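Local coordinates for protein rhamnosidase B (PDB 2OKX) that hydrolyses terminal non-reducing alpha-L-rhamnose residues from rhamnosides as a family 78 glycoside hydrolase, probably with inversion of anomeric configuration, at residues R193-L198 against S529-A534; M561-V566 against V597-N602; Q573-G578 against D616-A621. All blocks are in the same frame, centred on the assembly; numbering follows the deposited sequence.

Contact 1: R193-L198 against S529-A534; sequences RDIPFL and STYPVA
Ile195 and Pro196 close on the outer end of the Tyr531 ring, and apolar packing of this kind carries the contact, since no hydrogen bond joins residues 193-198 directly to 529-534. Ile195 comes to the rim of the ring near its plane, with CB 3.8 Å from Tyr531 CE2 and the CG2 methyl just as near. Pro196 runs across the tyrosine at about a right angle, and its CD lies 3.3 Å from Tyr531 OH. The phenol gets there because Tyr531 CG is trans to the backbone N (chi1 -175°), which returns the end of the ring to residues 193-198 although its CB starts away from them. Two proline rings also meet, Pro196 CG standing 3.6 Å from Pro532 CG, while Pro532 CD leans over the rim of one face of its neighbour Tyr531.

Both segments are irregular connections: 193-198 leads from strand 189-192 to strand 201-203, whereas residues 529-534 lead from strand 520-528 toward strand 538-541 and helix 544-559 of the six-hairpin glycosidase domain. Strands 201-203 and 520-528 pair in one antiparallel sheet, and the contact lies just beyond that pairing.

Carbon-to-oxygen approaches make up the rest. Leu198 CA is 3.4 Å from Thr530 O, and Pro532 CD sits 3.3 Å from Phe197 O. The Leu198 side chain lies along the other loop, CD2 near Tyr531 CA and CB near Ser529 OG, a hydroxyl that is hydrogen-bonded to Thr199 O.

Further polar bonds brace each segment internally. Arg193 NH2 donates to Pro196 O at 3.1 Å, close to the guanidinium plane, and Phe197 CD1 covers the centre of one guanidinium face; NH1 is salt-bridged to Asp74. In the other segment Thr530 OG1 donates to Tyr531 O over 2.8 Å, from above the carbonyl plane.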
loop_
_atom_site.group_PDB
_atom_site.type_symbol
_atom_site.label_atom_id
_atom_site.label_comp_id
_atom_site.label_asym_id
_atom_site.label_seq_id
_atom_site.Cartn_x
_atom_site.Cartn_y
_atom_site.Cartn_z
ATOM N N ARG A 193 -7.446 -19.565 6.459
ATOM C CA ARG A 193 -6.636 -18.386 6.763
ATOM C C ARG A 193 -5.350 -18.866 7.442
ATOM O O ARG A 193 -5.412 -19.624 8.413
ATOM C CB ARG A 193 -7.428 -17.480 7.711
ATOM C CG ARG A 193 -6.752 -16.173 8.078
ATOM C CD ARG A 193 -7.352 -15.591 9.348
ATOM N NE ARG A 193 -6.772 -14.288 9.663
ATOM C CZ ARG A 193 -7.262 -13.128 9.237
ATOM N NH1 ARG A 193 -8.353 -13.098 8.481
ATOM N NH2 ARG A 193 -6.647 -11.996 9.552
ATOM N N ASP A 194 -4.191 -18.437 6.945
ATOM C CA ASP A 194 -2.929 -18.881 7.533
ATOM C C ASP A 194 -2.239 -17.918 8.508
ATOM O O ASP A 194 -1.017 -17.954 8.670
ATOM C CB ASP A 194 -1.944 -19.304 6.429
ATOM C CG ASP A 194 -1.772 -18.248 5.350
ATOM O OD1 ASP A 194 -0.891 -18.427 4.484
ATOM O OD2 ASP A 194 -2.513 -17.246 5.361
ATOM N N ILE A 195 -3.028 -17.060 9.151
ATOM C CA ILE A 195 -2.519 -16.121 10.152
ATOM C C ILE A 195 -3.653 -15.789 11.110
ATOM O O ILE A 195 -4.824 -15.969 10.782
ATOM C CB ILE A 195 -2.035 -14.769 9.552
ATOM C CG1 ILE A 195 -3.116 -14.179 8.642
ATOM C CG2 ILE A 195 -0.713 -14.943 8.841
ATOM C CD1 ILE A 195 -2.955 -12.686 8.396
ATOM N N PRO A 196 -3.320 -15.313 12.318
ATOM C CA PRO A 196 -4.376 -14.966 13.272
ATOM C C PRO A 196 -5.117 -13.740 12.751
ATOM O O PRO A 196 -4.768 -13.207 11.696
ATOM C CB PRO A 196 -3.600 -14.688 14.558
ATOM C CG PRO A 196 -2.280 -14.187 14.057
ATOM C CD PRO A 196 -1.986 -15.129 12.911
ATOM N N PHE A 197 -6.134 -13.292 13.482
ATOM C CA PHE A 197 -6.909 -12.133 13.064
ATOM C C PHE A 197 -6.204 -10.814 13.362
ATOM O O PHE A 197 -5.360 -10.734 14.252
ATOM C CB PHE A 197 -8.288 -12.155 13.731
ATOM C CG PHE A 197 -9.207 -13.222 13.188
ATOM C CD1 PHE A 197 -9.589 -13.212 11.850
ATOM C CD2 PHE A 197 -9.685 -14.236 14.011
ATOM C CE1 PHE A 197 -10.434 -14.196 11.335
ATOM C CE2 PHE A 197 -10.532 -15.226 13.507
ATOM C CZ PHE A 197 -10.907 -15.203 12.164
ATOM N N LEU A 198 -6.557 -9.780 12.605
ATOM C CA LEU A 198 -5.953 -8.468 12.788
ATOM C C LEU A 198 -6.542 -7.773 14.007
ATOM O O LEU A 198 -7.594 -8.160 14.522
ATOM C CB LEU A 198 -6.178 -7.592 11.547
ATOM C CG LEU A 198 -5.691 -8.122 10.188
ATOM C CD1 LEU A 198 -5.745 -6.994 9.159
ATOM C CD2 LEU A 198 -4.267 -8.647 10.307
ATOM N N SER A 529 -5.916 -0.777 12.688
ATOM C CA SER A 529 -5.913 -2.211 12.432
ATOM C C SER A 529 -4.599 -2.687 11.828
ATOM O O SER A 529 -4.206 -2.230 10.758
ATOM C CB SER A 529 -7.063 -2.567 11.481
ATOM O OG SER A 529 -7.002 -3.932 11.099
ATOM N N THR A 530 -3.924 -3.604 12.516
ATOM C CA THR A 530 -2.666 -4.152 12.024
ATOM C C THR A 530 -2.570 -5.620 12.402
ATOM O O THR A 530 -3.430 -6.154 13.100
ATOM C CB THR A 530 -1.435 -3.454 12.654
ATOM O OG1 THR A 530 -1.307 -3.867 14.023
ATOM C CG2 THR A 530 -1.585 -1.935 12.609
ATOM N N TYR A 531 -1.511 -6.270 11.938
ATOM C CA TYR A 531 -1.276 -7.658 12.284
ATOM C C TYR A 531 -1.117 -7.606 13.803
ATOM O O TYR A 531 -0.649 -6.603 14.339
ATOM C CB TYR A 531 0.014 -8.149 11.618
ATOM C CG TYR A 531 0.284 -9.621 11.820
ATOM C CD1 TYR A 531 1.015 -10.075 12.921
ATOM C CD2 TYR A 531 -0.222 -10.567 10.926
ATOM C CE1 TYR A 531 1.236 -11.435 13.123
ATOM C CE2 TYR A 531 -0.015 -11.927 11.121
ATOM C CZ TYR A 531 0.715 -12.355 12.218
ATOM O OH TYR A 531 0.931 -13.701 12.403
ATOM N N PRO A 532 -1.521 -8.670 14.518
ATOM C CA PRO A 532 -1.392 -8.666 15.978
ATOM C C PRO A 532 0.055 -8.678 16.462
ATOM O O PRO A 532 0.694 -9.725 16.514
ATOM C CB PRO A 532 -2.163 -9.918 16.397
ATOM C CG PRO A 532 -1.937 -10.846 15.239
ATOM C CD PRO A 532 -2.122 -9.931 14.046
ATOM N N VAL A 533 0.569 -7.501 16.810
ATOM C CA VAL A 533 1.935 -7.384 17.300
ATOM C C VAL A 533 1.963 -6.730 18.673
ATOM O O VAL A 533 1.197 -5.802 18.948
ATOM C CB VAL A 533 2.817 -6.527 16.351
ATOM C CG1 VAL A 533 2.999 -7.233 15.022
ATOM C CG2 VAL A 533 2.178 -5.153 16.149
ATOM N N ALA A 534 2.837 -7.229 19.538
ATOM C CA ALA A 534 3.006 -6.670 20.869
ATOM C C ALA A 534 4.430 -6.117 20.881
ATOM O O ALA A 534 5.290 -6.602 20.150
ATOM C CB ALA A 534 2.835 -7.749 21.937
#

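Contact 2: M561-V566 against V597-N602; sequences MEDTFV and VERCLN
Arg599 takes hold of Asp563 side-on with two nitrogens, one for the backbone oxygen and one for the carboxylate. NE donates to Asp563 O over 2.8 Å; the oxygen lies in the guanidinium plane, although the donor stands well above the plane of the carbonyl. NH2 reaches Asp563 OD1 at 3.1 Å in a salt bridge that uses the anti lone pair of that oxygen. The carboxylate and guanidinium planes are 43° apart, so the two groups are not coplanar. OD1 is shared with Arg65 NE, the stronger partner of Asp563, while Arg599 NH1 pairs with Asp194 and NH2 also donates to Arg65 O. This buried guanidinium therefore has each of its nitrogens engaged, which satisfies the group and fixes its orientation.

The contact sets the loop between helices 544-559 and 577-590 against helix 595-603, inside the helical domain of the six-hairpin glycosidase family.

Two residues further on, the amide of Phe565 donates to Cys600 SG at 3.4 Å in a nearly straight bond (164°). Cys600 SG, trans to its own carbonyl carbon at chi1 -69°, also lies 3.6 Å from Thr564 CB and makes an oblique sulfur-aromatic contact with the Phe565 ring. Val597 CG2 meets the edge of that ring, 3.7 Å from Phe565 CE1. Thr564 OG1 turns back within the loop to donate to Phe565 O, leaving its CG2 methyl to pack against the guanidinium, 3.6 Å from Arg599 NE.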
loop_
_atom_site.group_PDB
_atom_site.type_symbol
_atom_site.label_atom_id
_atom_site.label_comp_id
_atom_site.label_asym_id
_atom_site.label_seq_id
_atom_site.Cartn_x
_atom_site.Cartn_y
_atom_site.Cartn_z
ATOM N N MET A 561 2.191 -3.824 8.482
ATOM C CA MET A 561 1.909 -5.228 8.741
ATOM C C MET A 561 0.394 -5.388 8.839
ATOM O O MET A 561 -0.210 -5.062 9.863
ATOM C CB MET A 561 2.579 -5.692 10.043
ATOM C CG MET A 561 4.089 -5.883 9.931
ATOM S SD MET A 561 4.918 -6.259 11.503
ATOM C CE MET A 561 4.521 -8.002 11.708
ATOM N N GLU A 562 -0.216 -5.851 7.750
ATOM C CA GLU A 562 -1.659 -6.086 7.698
ATOM C C GLU A 562 -1.787 -7.606 7.661
ATOM O O GLU A 562 -1.130 -8.294 8.440
ATOM C CB GLU A 562 -2.254 -5.475 6.421
ATOM C CG GLU A 562 -2.018 -3.971 6.277
ATOM C CD GLU A 562 -2.707 -3.370 5.062
ATOM O OE1 GLU A 562 -2.531 -2.155 4.831
ATOM O OE2 GLU A 562 -3.423 -4.102 4.339
ATOM N N ASP A 563 -2.617 -8.133 6.765
ATOM C CA ASP A 563 -2.749 -9.585 6.644
ATOM C C ASP A 563 -1.464 -10.088 5.979
ATOM O O ASP A 563 -1.159 -11.284 5.988
ATOM C CB ASP A 563 -3.972 -9.944 5.802
ATOM C CG ASP A 563 -3.926 -9.332 4.425
ATOM O OD1 ASP A 563 -3.720 -10.085 3.449
ATOM O OD2 ASP A 563 -4.083 -8.095 4.324
ATOM N N THR A 564 -0.720 -9.150 5.401
ATOM C CA THR A 564 0.568 -9.424 4.767
ATOM C C THR A 564 1.394 -8.169 5.012
ATOM O O THR A 564 0.856 -7.149 5.447
ATOM C CB THR A 564 0.469 -9.574 3.230
ATOM O OG1 THR A 564 0.021 -8.336 2.663
ATOM C CG2 THR A 564 -0.489 -10.693 2.843
ATOM N N PHE A 565 2.697 -8.238 4.762
ATOM C CA PHE A 565 3.514 -7.040 4.891
ATOM C C PHE A 565 3.037 -6.194 3.714
ATOM O O PHE A 565 2.571 -6.743 2.713
ATOM C CB PHE A 565 5.002 -7.354 4.690
ATOM C CG PHE A 565 5.647 -8.036 5.861
ATOM C CD1 PHE A 565 6.041 -9.367 5.778
ATOM C CD2 PHE A 565 5.874 -7.341 7.044
ATOM C CE1 PHE A 565 6.656 -10.000 6.861
ATOM C CE2 PHE A 565 6.489 -7.962 8.134
ATOM C CZ PHE A 565 6.880 -9.296 8.040
ATOM N N VAL A 566 3.122 -4.875 3.826
ATOM C CA VAL A 566 2.731 -4.010 2.719
ATOM C C VAL A 566 3.789 -2.929 2.579
ATOM O O VAL A 566 4.547 -2.669 3.516
ATOM C CB VAL A 566 1.336 -3.344 2.929
ATOM C CG1 VAL A 566 0.252 -4.402 2.939
ATOM C CG2 VAL A 566 1.314 -2.545 4.219
ATOM N N VAL A 597 5.255 -13.774 8.109
ATOM C CA VAL A 597 6.367 -13.916 7.183
ATOM C C VAL A 597 6.171 -15.142 6.289
ATOM O O VAL A 597 6.276 -15.041 5.067
ATOM C CB VAL A 597 7.715 -14.044 7.929
ATOM C CG1 VAL A 597 8.841 -14.196 6.929
ATOM C CG2 VAL A 597 7.943 -12.812 8.813
ATOM N N GLU A 598 5.877 -16.295 6.884
ATOM C CA GLU A 598 5.683 -17.491 6.072
ATOM C C GLU A 598 4.502 -17.323 5.121
ATOM O O GLU A 598 4.567 -17.742 3.963
ATOM C CB GLU A 598 5.468 -18.734 6.940
ATOM C CG GLU A 598 5.329 -19.990 6.083
ATOM C CD GLU A 598 5.295 -21.278 6.873
ATOM O OE1 GLU A 598 4.956 -22.315 6.268
ATOM O OE2 GLU A 598 5.610 -21.263 8.083
ATOM N N ARG A 599 3.425 -16.712 5.604
ATOM C CA ARG A 599 2.251 -16.489 4.762
ATOM C C ARG A 599 2.656 -15.723 3.509
ATOM O O ARG A 599 2.257 -16.074 2.404
ATOM C CB ARG A 599 1.173 -15.701 5.519
ATOM C CG ARG A 599 0.075 -15.142 4.611
ATOM C CD ARG A 599 -1.044 -14.457 5.385
ATOM N NE ARG A 599 -1.803 -13.557 4.517
ATOM C CZ ARG A 599 -2.573 -13.950 3.506
ATOM N NH1 ARG A 599 -2.706 -15.244 3.231
ATOM N NH2 ARG A 599 -3.183 -13.042 2.750
ATOM N N CYS A 600 3.457 -14.679 3.683
ATOM C CA CYS A 600 3.899 -13.877 2.551
ATOM C C CYS A 600 4.804 -14.656 1.607
ATOM O O CYS A 600 4.642 -14.583 0.388
ATOM C CB CYS A 600 4.618 -12.618 3.043
ATOM S SG CYS A 600 3.499 -11.437 3.849
ATOM N N LEU A 601 5.756 -15.396 2.168
ATOM C CA LEU A 601 6.673 -16.180 1.352
ATOM C C LEU A 601 5.915 -17.229 0.535
ATOM O O LEU A 601 6.267 -17.502 -0.612
ATOM C CB LEU A 601 7.719 -16.863 2.238
ATOM C CG LEU A 601 8.617 -15.941 3.072
ATOM C CD1 LEU A 601 9.569 -16.781 3.907
ATOM C CD2 LEU A 601 9.392 -15.001 2.166
ATOM N N ASN A 602 4.874 -17.807 1.129
ATOM C CA ASN A 602 4.072 -18.829 0.458
ATOM C C ASN A 602 3.188 -18.280 -0.663
ATOM O O ASN A 602 2.812 -19.017 -1.572
ATOM C CB ASN A 602 3.192 -19.568 1.476
ATOM C CG ASN A 602 3.977 -20.548 2.337
ATOM O OD1 ASN A 602 3.519 -20.956 3.406
ATOM N ND2 ASN A 602 5.156 -20.938 1.869
#

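Contact 3: Q573-G578 against D616-A621; sequences QVFWVG and DQVPSA
Asp616 and Gln617 pack along the Trp576 indole, side by side with it and pointing the same way. Gln617 sends its CG over one face of the six-membered ring, a CH-pi contact 3.6 Å from the centroid and almost on the ring normal. CG rests on the indole, and the bend of the glutamine chain at chi2 (79°) then turns the amide away toward Asp616 OD2. There NE2 donates to Asp616 OD2 at 3.0 Å, in the amide plane, and also to Trp622 O, while OE1 accepts from Ser620 OG. With both ends bonded, the amide is fixed in rotation.

Asp616 CG lies 3.7 Å from Trp576 CZ3, the carboxylate inclined at 41° to the indole; its OD1 is bonded to Ser624 OG. The backbone oxygen of Asp616 accepts from Val577 N over 2.9 Å, and Trp576 CE3 approaches the same oxygen. The indole nitrogen is held by Glu572, just before the segment.

Val618 supplies the second backbone link, its N donating to Phe575 O at 3.2 Å, close to the carbonyl's own axis. These two bonds flank Trp576 and Gln617 in a single beta bridge that does not grow into a sheet. Val618 CG2 packs alongside the Phe575 ring, 3.6 Å from CE2. A water joins Phe575 N to Val618 O, accepting from the amide and donating to the carbonyl, immediately ahead of the cis peptide bond to Pro619.

Both segments belong to the helical six-hairpin glycosidase domain, where the bridge joins the start of helix 577-590 to the loop between helices 595-603 and 627-644. Phe575 and Val618 rest on helix 595-603, whereas Val577 and Asp616 touch Trp633 and Trp629 of helix 627-644.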
loop_
_atom_site.group_PDB
_atom_site.type_symbol
_atom_site.label_atom_id
_atom_site.label_comp_id
_atom_site.label_asym_id
_atom_site.label_seq_id
_atom_site.Cartn_x
_atom_site.Cartn_y
_atom_site.Cartn_z
ATOM N N GLN A 573 -0.905 -0.159 0.177
ATOM C CA GLN A 573 -1.358 -1.252 1.042
ATOM C C GLN A 573 -1.158 -2.568 0.280
ATOM O O GLN A 573 -1.936 -3.518 0.422
ATOM C CB GLN A 573 -2.838 -1.073 1.407
ATOM C CG GLN A 573 -3.119 0.111 2.337
ATOM C CD GLN A 573 -4.598 0.476 2.413
ATOM O OE1 GLN A 573 -5.470 -0.392 2.372
ATOM N NE2 GLN A 573 -4.880 1.769 2.544
ATOM N N VAL A 574 -0.095 -2.605 -0.519
ATOM C CA VAL A 574 0.241 -3.765 -1.344
ATOM C C VAL A 574 1.414 -4.586 -0.814
ATOM O O VAL A 574 2.404 -4.033 -0.331
ATOM C CB VAL A 574 0.590 -3.315 -2.789
ATOM C CG1 VAL A 574 1.118 -4.494 -3.606
ATOM C CG2 VAL A 574 -0.645 -2.728 -3.460
ATOM N N PHE A 575 1.302 -5.908 -0.911
ATOM C CA PHE A 575 2.389 -6.766 -0.481
ATOM C C PHE A 575 3.441 -6.807 -1.585
ATOM O O PHE A 575 3.339 -7.593 -2.534
ATOM C CB PHE A 575 1.888 -8.185 -0.173
ATOM C CG PHE A 575 2.987 -9.220 -0.075
ATOM C CD1 PHE A 575 4.259 -8.877 0.385
ATOM C CD2 PHE A 575 2.748 -10.538 -0.451
ATOM C CE1 PHE A 575 5.274 -9.836 0.465
ATOM C CE2 PHE A 575 3.752 -11.505 -0.374
ATOM C CZ PHE A 575 5.019 -11.151 0.083
ATOM N N TRP A 576 4.434 -5.932 -1.470
ATOM C CA TRP A 576 5.525 -5.896 -2.428
ATOM C C TRP A 576 6.599 -6.821 -1.873
ATOM O O TRP A 576 7.025 -6.684 -0.725
ATOM C CB TRP A 576 6.067 -4.478 -2.585
ATOM C CG TRP A 576 5.266 -3.624 -3.528
ATOM C CD1 TRP A 576 4.197 -2.825 -3.222
ATOM C CD2 TRP A 576 5.520 -3.435 -4.924
ATOM N NE1 TRP A 576 3.781 -2.138 -4.343
ATOM C CE2 TRP A 576 4.579 -2.494 -5.400
ATOM C CE3 TRP A 576 6.461 -3.963 -5.820
ATOM C CZ2 TRP A 576 4.553 -2.068 -6.733
ATOM C CZ3 TRP A 576 6.435 -3.539 -7.148
ATOM C CH2 TRP A 576 5.487 -2.599 -7.589
ATOM N N VAL A 577 7.023 -7.770 -2.697
ATOM C CA VAL A 577 8.007 -8.765 -2.298
ATOM C C VAL A 577 9.350 -8.204 -1.851
ATOM O O VAL A 577 9.862 -8.581 -0.796
ATOM C CB VAL A 577 8.224 -9.773 -3.440
ATOM C CG1 VAL A 577 9.213 -10.855 -3.017
ATOM C CG2 VAL A 577 6.881 -10.389 -3.824
ATOM N N GLY A 578 9.920 -7.305 -2.644
ATOM C CA GLY A 578 11.206 -6.738 -2.283
ATOM C C GLY A 578 11.209 -6.085 -0.915
ATOM O O GLY A 578 12.112 -6.315 -0.107
ATOM N N ASP A 616 6.427 -9.160 -8.709
ATOM C CA ASP A 616 7.055 -8.316 -7.697
ATOM C C ASP A 616 6.115 -7.899 -6.561
ATOM O O ASP A 616 6.559 -7.356 -5.550
ATOM C CB ASP A 616 7.710 -7.096 -8.366
ATOM C CG ASP A 616 6.809 -6.422 -9.390
ATOM O OD1 ASP A 616 7.353 -5.805 -10.334
ATOM O OD2 ASP A 616 5.569 -6.495 -9.250
ATOM N N GLN A 617 4.819 -8.148 -6.739
ATOM C CA GLN A 617 3.807 -7.882 -5.716
ATOM C C GLN A 617 2.686 -8.898 -5.943
ATOM O O GLN A 617 2.319 -9.174 -7.086
ATOM C CB GLN A 617 3.288 -6.427 -5.760
ATOM C CG GLN A 617 3.339 -5.719 -7.105
ATOM C CD GLN A 617 2.207 -6.121 -8.027
ATOM O OE1 GLN A 617 1.032 -5.910 -7.718
ATOM N NE2 GLN A 617 2.557 -6.700 -9.169
ATOM N N VAL A 618 2.175 -9.478 -4.857
ATOM C CA VAL A 618 1.135 -10.505 -4.943
ATOM C C VAL A 618 0.180 -10.490 -3.743
ATOM O O VAL A 618 0.485 -9.894 -2.708
ATOM C CB VAL A 618 1.775 -11.917 -4.995
ATOM C CG1 VAL A 618 2.737 -12.024 -6.169
ATOM C CG2 VAL A 618 2.516 -12.198 -3.681
ATOM N N PRO A 619 -1.016 -11.097 -3.886
ATOM C CA PRO A 619 -1.536 -11.728 -5.107
ATOM C C PRO A 619 -2.091 -10.549 -5.895
ATOM O O PRO A 619 -2.938 -9.810 -5.388
ATOM C CB PRO A 619 -2.621 -12.662 -4.578
ATOM C CG PRO A 619 -3.156 -11.903 -3.400
ATOM C CD PRO A 619 -1.902 -11.367 -2.738
ATOM N N SER A 620 -1.610 -10.360 -7.122
ATOM C CA SER A 620 -2.019 -9.198 -7.901
ATOM C C SER A 620 -2.381 -9.422 -9.362
ATOM O O SER A 620 -1.962 -10.401 -9.985
ATOM C CB SER A 620 -0.909 -8.145 -7.826
ATOM O OG SER A 620 -1.158 -7.055 -8.693
ATOM N N ALA A 621 -3.153 -8.481 -9.901
ATOM C CA ALA A 621 -3.575 -8.527 -11.294
ATOM C C ALA A 621 -2.585 -7.755 -12.161
ATOM O O ALA A 621 -2.767 -7.651 -13.372
ATOM C CB ALA A 621 -4.979 -7.944 -11.440
HETATM O O HOH W 1 -0.950 -7.341 -2.464
#

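From the N terminus, contact 1 comes first and closes a loop of more than 300 residues, mostly strand and irregular chain, bringing the end of the N-terminal part to the chain that leads to helix 544-559. Contacts 2 and 3 follow it in series and cross each other: 561-566 and 573-578 precede their partners 597-602 and 616-621 in turn, so the two loops overlap along the chain, sharing helix 577-590 and most of helix 595-603. Contact 1 meets contact 2 through the salt bridge of Asp194 with Arg599 and a probable hydrogen bond from Tyr531 N to Met561 O. Phe575 packs contact 3 against contact 2, whereas contacts 1 and 3 do not touch.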